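Local atomic coordinates of pleckstrin homology domain-containing family A member 8 (Homo sapiens, PDB entry 5KDI), a protein that binds simple glycosphingolipids in its GLTP-fold domain and probably transfers them between membranes. Residues 117-129 with 141-155. The protein carries 2 engineered substitutions. Sequence-based numbering, arbitrary orientation.
Sequences GEKDIQTALNNAY and VRGVFALALRAAPSY. With 6S8 ((~{Z})-~{N}-[(~{E},2~{S},3~{R})-1-[(2~{R},3~{R},4~{S},5~{R},6~{R})-6-(hydroxymethyl)-3,4,5-tris(oxidanyl)oxan-2-yl]oxy-3-oxidanyl-octadec-4-en-2-yl]octadec-9-enamide), chain C.
The ring of Tyr129 lies flat on the ring of Phe145, centroids 3.7 Å apart and planes only 5° from parallel, joining two neighbouring antiparallel helices of the all-helical GLTP fold. Both side chains have CG anti to the backbone N, and they run antiparallel, which brings CZ of Phe145 up against CB of Tyr129 and CB of Phe145 over the tyrosine face. Beyond the stack, the Tyr129 hydroxyl lies beside CG of Arg142, whose side chain runs across it, and hydrogen-bonds to His137, whose other ring nitrogen bonds to the glycolipid; Tyr129 is thus a second-shell residue that probably helps to orient that histidine.

Phe145 is shared between protein and lipid: its edge receives OD1 of Asn126, while CD1 packs 3.7 Å from C11 of the sphingosine chain. Farther along that chain, Leu125 offers CD2 and Pro153 its CD, so the two helices and the loop after the second form part of the wall of the lipid pocket. The other methyl of Leu125, CD1, rests on CB of Ala152, and Ile121 places CG2 against CD of Pro153; Ile121 and Pro153 both also touch Phe158 of helix 155-160.

At the loop end, CD of Lys119 sits over the centre of the Tyr155 ring, 3.5 Å from its centroid, a CH-pi contact; the ammonium is farther off and adds at most a weak attraction. A water bridges the first turn of helix 121-131 to this loop, accepting from Ile121 N and donating weakly to Pro153 O. Gln122, extended beyond CG, sends NE2 to Leu149 O (3.0 Å, 167° at the hydrogen), approaching above the carbonyl plane on the face opposite to that reached by Ala152 N.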
loop_
_atom_site.group_PDB
_atom_site.type_symbol
_atom_site.label_atom_id
_atom_site.label_comp_id
_atom_site.label_asym_id
_atom_site.label_seq_id
_atom_site.Cartn_x
_atom_site.Cartn_y
_atom_site.Cartn_z
ATOM N N GLY A 117 5.373 8.284 16.978
ATOM C CA GLY A 117 5.457 7.805 18.338
ATOM C C GLY A 117 4.211 7.214 18.934
ATOM O O GLY A 117 4.155 7.031 20.137
ATOM N N GLU A 118 3.207 6.893 18.114
ATOM C CA GLU A 118 1.993 6.219 18.620
ATOM C C GLU A 118 2.288 4.752 18.893
ATOM O O GLU A 118 2.749 4.019 17.995
ATOM C CB GLU A 118 0.835 6.344 17.668
ATOM C CG GLU A 118 -0.430 5.689 18.150
ATOM C CD GLU A 118 -0.976 6.286 19.451
ATOM O OE1 GLU A 118 -1.360 7.450 19.444
ATOM O OE2 GLU A 118 -1.074 5.568 20.468
ATOM N N LYS A 119 2.076 4.341 20.148
ATOM C CA LYS A 119 2.336 2.973 20.558
ATOM C C LYS A 119 1.042 2.171 20.682
ATOM O O LYS A 119 1.099 0.971 20.820
ATOM C CB LYS A 119 3.071 2.948 21.896
ATOM C CG LYS A 119 4.376 3.729 21.916
ATOM C CD LYS A 119 5.451 2.985 21.163
ATOM C CE LYS A 119 6.720 3.821 20.975
ATOM N NZ LYS A 119 7.449 3.965 22.253
ATOM N N ASP A 120 -0.121 2.826 20.676
ATOM C CA ASP A 120 -1.363 2.095 20.656
ATOM C C ASP A 120 -1.685 1.808 19.190
ATOM O O ASP A 120 -2.112 2.701 18.448
ATOM C CB ASP A 120 -2.496 2.887 21.346
ATOM C CG ASP A 120 -3.763 2.072 21.533
ATOM O OD1 ASP A 120 -4.212 1.392 20.629
ATOM O OD2 ASP A 120 -4.289 2.062 22.624
ATOM N N ILE A 121 -1.517 0.559 18.774
ATOM C CA ILE A 121 -1.723 0.172 17.352
ATOM C C ILE A 121 -3.144 0.371 16.915
ATOM O O ILE A 121 -3.375 0.837 15.792
ATOM C CB ILE A 121 -1.235 -1.289 17.077
ATOM C CG1 ILE A 121 0.272 -1.365 17.388
ATOM C CG2 ILE A 121 -1.551 -1.753 15.649
ATOM C CD1 ILE A 121 1.124 -0.502 16.462
ATOM N N GLN A 122 -4.115 0.043 17.767
ATOM C CA GLN A 122 -5.512 0.349 17.461
ATOM C C GLN A 122 -5.789 1.825 17.212
ATOM O O GLN A 122 -6.490 2.193 16.230
ATOM C CB GLN A 122 -6.444 -0.189 18.579
ATOM C CG GLN A 122 -6.522 -1.658 18.622
ATOM C CD GLN A 122 -7.399 -2.123 19.772
ATOM O OE1 GLN A 122 -7.273 -1.626 20.926
ATOM N NE2 GLN A 122 -8.257 -3.053 19.518
ATOM N N THR A 123 -5.199 2.674 18.048
ATOM C CA THR A 123 -5.353 4.136 17.867
ATOM C C THR A 123 -4.783 4.576 16.502
ATOM O O THR A 123 -5.413 5.335 15.761
ATOM C CB THR A 123 -4.751 4.935 19.036
ATOM O OG1 THR A 123 -5.424 4.569 20.264
ATOM C CG2 THR A 123 -4.867 6.482 18.801
ATOM N N ALA A 124 -3.567 4.099 16.203
ATOM C CA ALA A 124 -2.895 4.414 14.975
ATOM C C ALA A 124 -3.737 3.999 13.739
ATOM O O ALA A 124 -3.922 4.780 12.772
ATOM C CB ALA A 124 -1.479 3.791 14.936
ATOM N N LEU A 125 -4.236 2.761 13.750
ATOM C CA LEU A 125 -5.049 2.204 12.669
ATOM C C LEU A 125 -6.341 2.950 12.515
ATOM O O LEU A 125 -6.710 3.351 11.398
ATOM C CB LEU A 125 -5.343 0.750 12.917
ATOM C CG LEU A 125 -4.208 -0.266 12.736
ATOM C CD1 LEU A 125 -4.595 -1.603 13.395
ATOM C CD2 LEU A 125 -3.809 -0.419 11.246
ATOM N N ASN A 126 -7.013 3.238 13.621
ATOM C CA ASN A 126 -8.300 3.846 13.544
ATOM C C ASN A 126 -8.171 5.320 13.108
ATOM O O ASN A 126 -8.965 5.808 12.322
ATOM C CB ASN A 126 -9.022 3.759 14.895
ATOM C CG ASN A 126 -10.474 4.060 14.755
ATOM O OD1 ASN A 126 -11.128 3.543 13.867
ATOM N ND2 ASN A 126 -10.979 4.958 15.614
ATOM N N ASN A 127 -7.144 6.012 13.588
ATOM C CA ASN A 127 -6.917 7.397 13.143
ATOM C C ASN A 127 -6.691 7.442 11.635
ATOM O O ASN A 127 -7.315 8.257 10.883
ATOM C CB ASN A 127 -5.706 7.951 13.858
ATOM C CG ASN A 127 -6.020 8.412 15.325
ATOM O OD1 ASN A 127 -7.175 8.381 15.802
ATOM N ND2 ASN A 127 -4.970 8.889 16.030
ATOM N N ALA A 128 -5.839 6.532 11.156
ATOM C CA ALA A 128 -5.519 6.499 9.716
ATOM C C ALA A 128 -6.776 6.123 8.903
ATOM O O ALA A 128 -7.034 6.743 7.837
ATOM C CB ALA A 128 -4.390 5.525 9.465
ATOM N N TYR A 129 -7.562 5.172 9.436
ATOM C CA TYR A 129 -8.762 4.713 8.715
ATOM C C TYR A 129 -9.774 5.832 8.412
ATOM O O TYR A 129 -10.242 6.038 7.247
ATOM C CB TYR A 129 -9.445 3.591 9.520
ATOM C CG TYR A 129 -10.627 3.007 8.805
ATOM C CD1 TYR A 129 -11.898 3.169 9.303
ATOM C CD2 TYR A 129 -10.469 2.190 7.697
ATOM C CE1 TYR A 129 -12.992 2.600 8.655
ATOM C CE2 TYR A 129 -11.554 1.648 7.035
ATOM C CZ TYR A 129 -12.819 1.815 7.544
ATOM O OH TYR A 129 -13.897 1.239 6.910
ATOM N N VAL A 141 -18.586 -3.106 5.289
ATOM C CA VAL A 141 -17.119 -3.121 5.221
ATOM C C VAL A 141 -16.517 -2.342 6.405
ATOM O O VAL A 141 -15.506 -2.761 6.975
ATOM C CB VAL A 141 -16.582 -2.688 3.852
ATOM C CG1 VAL A 141 -15.050 -2.619 3.855
ATOM C CG2 VAL A 141 -17.071 -3.647 2.751
ATOM N N ARG A 142 -17.197 -1.279 6.854
ATOM C CA ARG A 142 -16.741 -0.598 8.045
ATOM C C ARG A 142 -16.765 -1.556 9.240
ATOM O O ARG A 142 -15.903 -1.505 10.136
ATOM C CB ARG A 142 -17.562 0.646 8.356
ATOM C CG ARG A 142 -17.328 1.739 7.335
ATOM C CD ARG A 142 -18.138 2.999 7.624
ATOM N NE ARG A 142 -17.959 3.999 6.587
ATOM C CZ ARG A 142 -18.386 5.270 6.634
ATOM N NH1 ARG A 142 -19.048 5.697 7.689
ATOM N NH2 ARG A 142 -18.166 6.111 5.616
ATOM N N GLY A 143 -17.813 -2.398 9.284
ATOM C CA GLY A 143 -17.907 -3.451 10.310
ATOM C C GLY A 143 -16.760 -4.465 10.257
ATOM O O GLY A 143 -16.294 -4.906 11.292
ATOM N N VAL A 144 -16.328 -4.820 9.051
ATOM C CA VAL A 144 -15.158 -5.692 8.858
ATOM C C VAL A 144 -13.887 -5.013 9.339
ATOM O O VAL A 144 -13.073 -5.616 10.010
ATOM C CB VAL A 144 -15.050 -6.139 7.385
ATOM C CG1 VAL A 144 -13.715 -6.907 7.078
ATOM C CG2 VAL A 144 -16.271 -6.997 7.059
ATOM N N PHE A 145 -13.756 -3.736 9.073
ATOM C CA PHE A 145 -12.615 -2.999 9.602
ATOM C C PHE A 145 -12.665 -3.037 11.117
ATOM O O PHE A 145 -11.639 -3.234 11.792
ATOM C CB PHE A 145 -12.587 -1.558 9.164
ATOM C CG PHE A 145 -11.438 -0.796 9.797
ATOM C CD1 PHE A 145 -10.128 -1.047 9.405
ATOM C CD2 PHE A 145 -11.664 0.056 10.900
ATOM C CE1 PHE A 145 -9.086 -0.390 10.070
ATOM C CE2 PHE A 145 -10.632 0.714 11.510
ATOM C CZ PHE A 145 -9.363 0.468 11.108
ATOM N N ALA A 146 -13.827 -2.807 11.676
ATOM C CA ALA A 146 -13.931 -2.790 13.140
ATOM C C ALA A 146 -13.537 -4.161 13.768
ATOM O O ALA A 146 -12.895 -4.209 14.819
ATOM C CB ALA A 146 -15.352 -2.396 13.579
ATOM N N LEU A 147 -13.823 -5.242 13.059
ATOM C CA LEU A 147 -13.386 -6.590 13.450
ATOM C C LEU A 147 -11.876 -6.727 13.407
ATOM O O LEU A 147 -11.268 -7.194 14.363
ATOM C CB LEU A 147 -14.054 -7.734 12.618
ATOM C CG LEU A 147 -15.560 -8.004 12.743
ATOM C CD1 LEU A 147 -16.127 -8.942 11.623
ATOM C CD2 LEU A 147 -15.873 -8.658 14.104
ATOM N N ALA A 148 -11.272 -6.257 12.334
ATOM C CA ALA A 148 -9.855 -6.319 12.136
ATOM C C ALA A 148 -9.156 -5.533 13.268
ATOM O O ALA A 148 -8.170 -5.994 13.833
ATOM C CB ALA A 148 -9.461 -5.743 10.760
ATOM N N LEU A 149 -9.714 -4.358 13.575
ATOM C CA LEU A 149 -9.145 -3.445 14.556
ATOM C C LEU A 149 -9.097 -4.099 15.942
ATOM O O LEU A 149 -8.106 -3.956 16.693
ATOM C CB LEU A 149 -9.936 -2.094 14.521
ATOM C CG LEU A 149 -9.551 -1.018 15.513
ATOM C CD1 LEU A 149 -8.180 -0.525 15.115
ATOM C CD2 LEU A 149 -10.595 0.112 15.533
ATOM N N ARG A 150 -10.161 -4.826 16.291
ATOM C CA ARG A 150 -10.182 -5.530 17.582
ATOM C C ARG A 150 -9.076 -6.549 17.727
ATOM O O ARG A 150 -8.678 -6.872 18.856
ATOM C CB ARG A 150 -11.575 -6.155 17.824
ATOM C CG ARG A 150 -12.653 -5.130 18.081
ATOM C CD ARG A 150 -14.038 -5.745 18.069
ATOM N NE ARG A 150 -15.038 -4.689 18.093
ATOM C CZ ARG A 150 -15.941 -4.475 17.145
ATOM N NH1 ARG A 150 -16.007 -5.265 16.077
ATOM N NH2 ARG A 150 -16.785 -3.472 17.282
ATOM N N ALA A 151 -8.624 -7.073 16.601
ATOM C CA ALA A 151 -7.560 -8.124 16.537
ATOM C C ALA A 151 -6.169 -7.512 16.284
ATOM O O ALA A 151 -5.217 -8.229 16.026
ATOM C CB ALA A 151 -7.853 -9.171 15.431
ATOM N N ALA A 152 -6.064 -6.198 16.362
ATOM C CA ALA A 152 -4.792 -5.514 16.150
ATOM C C ALA A 152 -3.723 -6.050 17.086
ATOM O O ALA A 152 -3.986 -6.329 18.292
ATOM C CB ALA A 152 -4.940 -4.014 16.322
ATOM N N PRO A 153 -2.475 -6.143 16.582
ATOM C CA PRO A 153 -1.412 -6.592 17.460
ATOM C C PRO A 153 -0.993 -5.581 18.545
ATOM O O PRO A 153 -1.243 -4.397 18.391
ATOM C CB PRO A 153 -0.248 -6.799 16.495
ATOM C CG PRO A 153 -0.472 -5.791 15.406
ATOM C CD PRO A 153 -1.989 -5.840 15.238
ATOM N N SER A 154 -0.432 -6.076 19.663
ATOM C CA SER A 154 0.308 -5.205 20.565
ATOM C C SER A 154 1.422 -4.497 19.808
ATOM O O SER A 154 1.875 -4.949 18.761
ATOM C CB SER A 154 0.940 -5.962 21.724
ATOM O OG SER A 154 1.827 -6.998 21.296
ATOM N N TYR A 155 1.846 -3.366 20.330
ATOM C CA TYR A 155 3.016 -2.684 19.784
ATOM C C TYR A 155 4.230 -3.657 19.668
ATOM O O TYR A 155 4.877 -3.731 18.632
ATOM C CB TYR A 155 3.389 -1.433 20.582
ATOM C CG TYR A 155 4.548 -0.681 19.977
ATOM C CD1 TYR A 155 4.346 0.196 18.946
ATOM C CD2 TYR A 155 5.872 -0.900 20.405
ATOM C CE1 TYR A 155 5.401 0.899 18.399
ATOM C CE2 TYR A 155 6.948 -0.237 19.819
ATOM C CZ TYR A 155 6.700 0.663 18.826
ATOM O OH TYR A 155 7.749 1.332 18.232
HETATM C C1 6S8 C . -12.966 -2.935 -2.137
HETATM C C2 6S8 C . -12.450 -2.953 -0.716
HETATM N N2 6S8 C . -11.007 -2.763 -0.741
HETATM C C3 6S8 C . -12.796 -4.317 -0.053
HETATM O O3 6S8 C . -14.230 -4.468 -0.134
HETATM C C4 6S8 C . -12.332 -4.328 1.356
HETATM C C5 6S8 C . -11.436 -5.225 1.776
HETATM C C6 6S8 C . -10.900 -5.351 3.175
HETATM C C7 6S8 C . -11.325 -4.324 4.194
HETATM C C8 6S8 C . -11.073 -5.009 5.508
HETATM C C9 6S8 C . -10.762 -3.952 6.503
HETATM C C10 6S8 C . -9.332 -3.518 6.322
HETATM C C11 6S8 C . -8.498 -3.854 7.573
HETATM C C12 6S8 C . -7.323 -2.896 7.645
HETATM C C13 6S8 C . -5.954 -3.535 7.828
HETATM C C14 6S8 C . -5.631 -4.014 9.233
HETATM C C15 6S8 C . -4.137 -3.858 9.554
HETATM C C16 6S8 C . -3.409 -5.046 10.157
HETATM C C17 6S8 C . -2.653 -4.866 11.483
HETATM C C18 6S8 C . -1.437 -3.951 11.460
HETATM C C1A 6S8 C . -12.244 -3.638 -4.322
HETATM O O1A 6S8 C . -12.363 -3.941 -2.949
HETATM C C2A 6S8 C . -11.132 -4.451 -4.924
HETATM O O2A 6S8 C . -9.901 -4.086 -4.269
HETATM C C3A 6S8 C . -11.084 -4.308 -6.444
HETATM O O3A 6S8 C . -10.130 -5.204 -6.967
HETATM C C4A 6S8 C . -12.462 -4.568 -7.021
HETATM O O4A 6S8 C . -12.771 -5.960 -7.004
HETATM O O5A 6S8 C . -15.869 -3.342 -6.009
HETATM C C5M 6S8 C . -13.498 -3.717 -6.311
HETATM C C6A 6S8 C . -14.882 -3.985 -6.842
HETATM O O6A 6S8 C . -13.468 -4.016 -4.913
HETATM C CAA 6S8 C . -10.393 -1.800 -0.070
HETATM O OAA 6S8 C . -10.958 -0.909 0.558
HETATM C CAB 6S8 C . -8.899 -1.833 -0.191
HETATM C CAC 6S8 C . -8.615 -2.787 1.006
HETATM C CAD 6S8 C . -7.623 -2.168 1.891
HETATM C CAE 6S8 C . -6.430 -3.082 1.871
HETATM C CAF 6S8 C . -5.409 -2.423 2.787
HETATM C CAG 6S8 C . -4.028 -2.371 2.110
HETATM C CAH 6S8 C . -2.909 -2.643 3.122
HETATM C CAI 6S8 C . -2.868 -1.470 4.057
HETATM C CAJ 6S8 C . -2.645 -1.570 5.370
HETATM C CAK 6S8 C . -2.366 -2.844 6.101
HETATM C CAL 6S8 C . -1.646 -2.295 7.339
HETATM C CAM 6S8 C . -0.767 -3.299 8.054
HETATM C CAN 6S8 C . 0.286 -3.829 7.127
HETATM C CAO 6S8 C . 1.508 -4.230 7.921
HETATM C CAP 6S8 C . 2.527 -3.128 8.014
HETATM C CAQ 6S8 C . 3.891 -3.604 7.628
HETATM C CAR 6S8 C . 4.565 -2.484 6.943
HETATM O O HOH W 1 -1.361 -1.821 20.497
#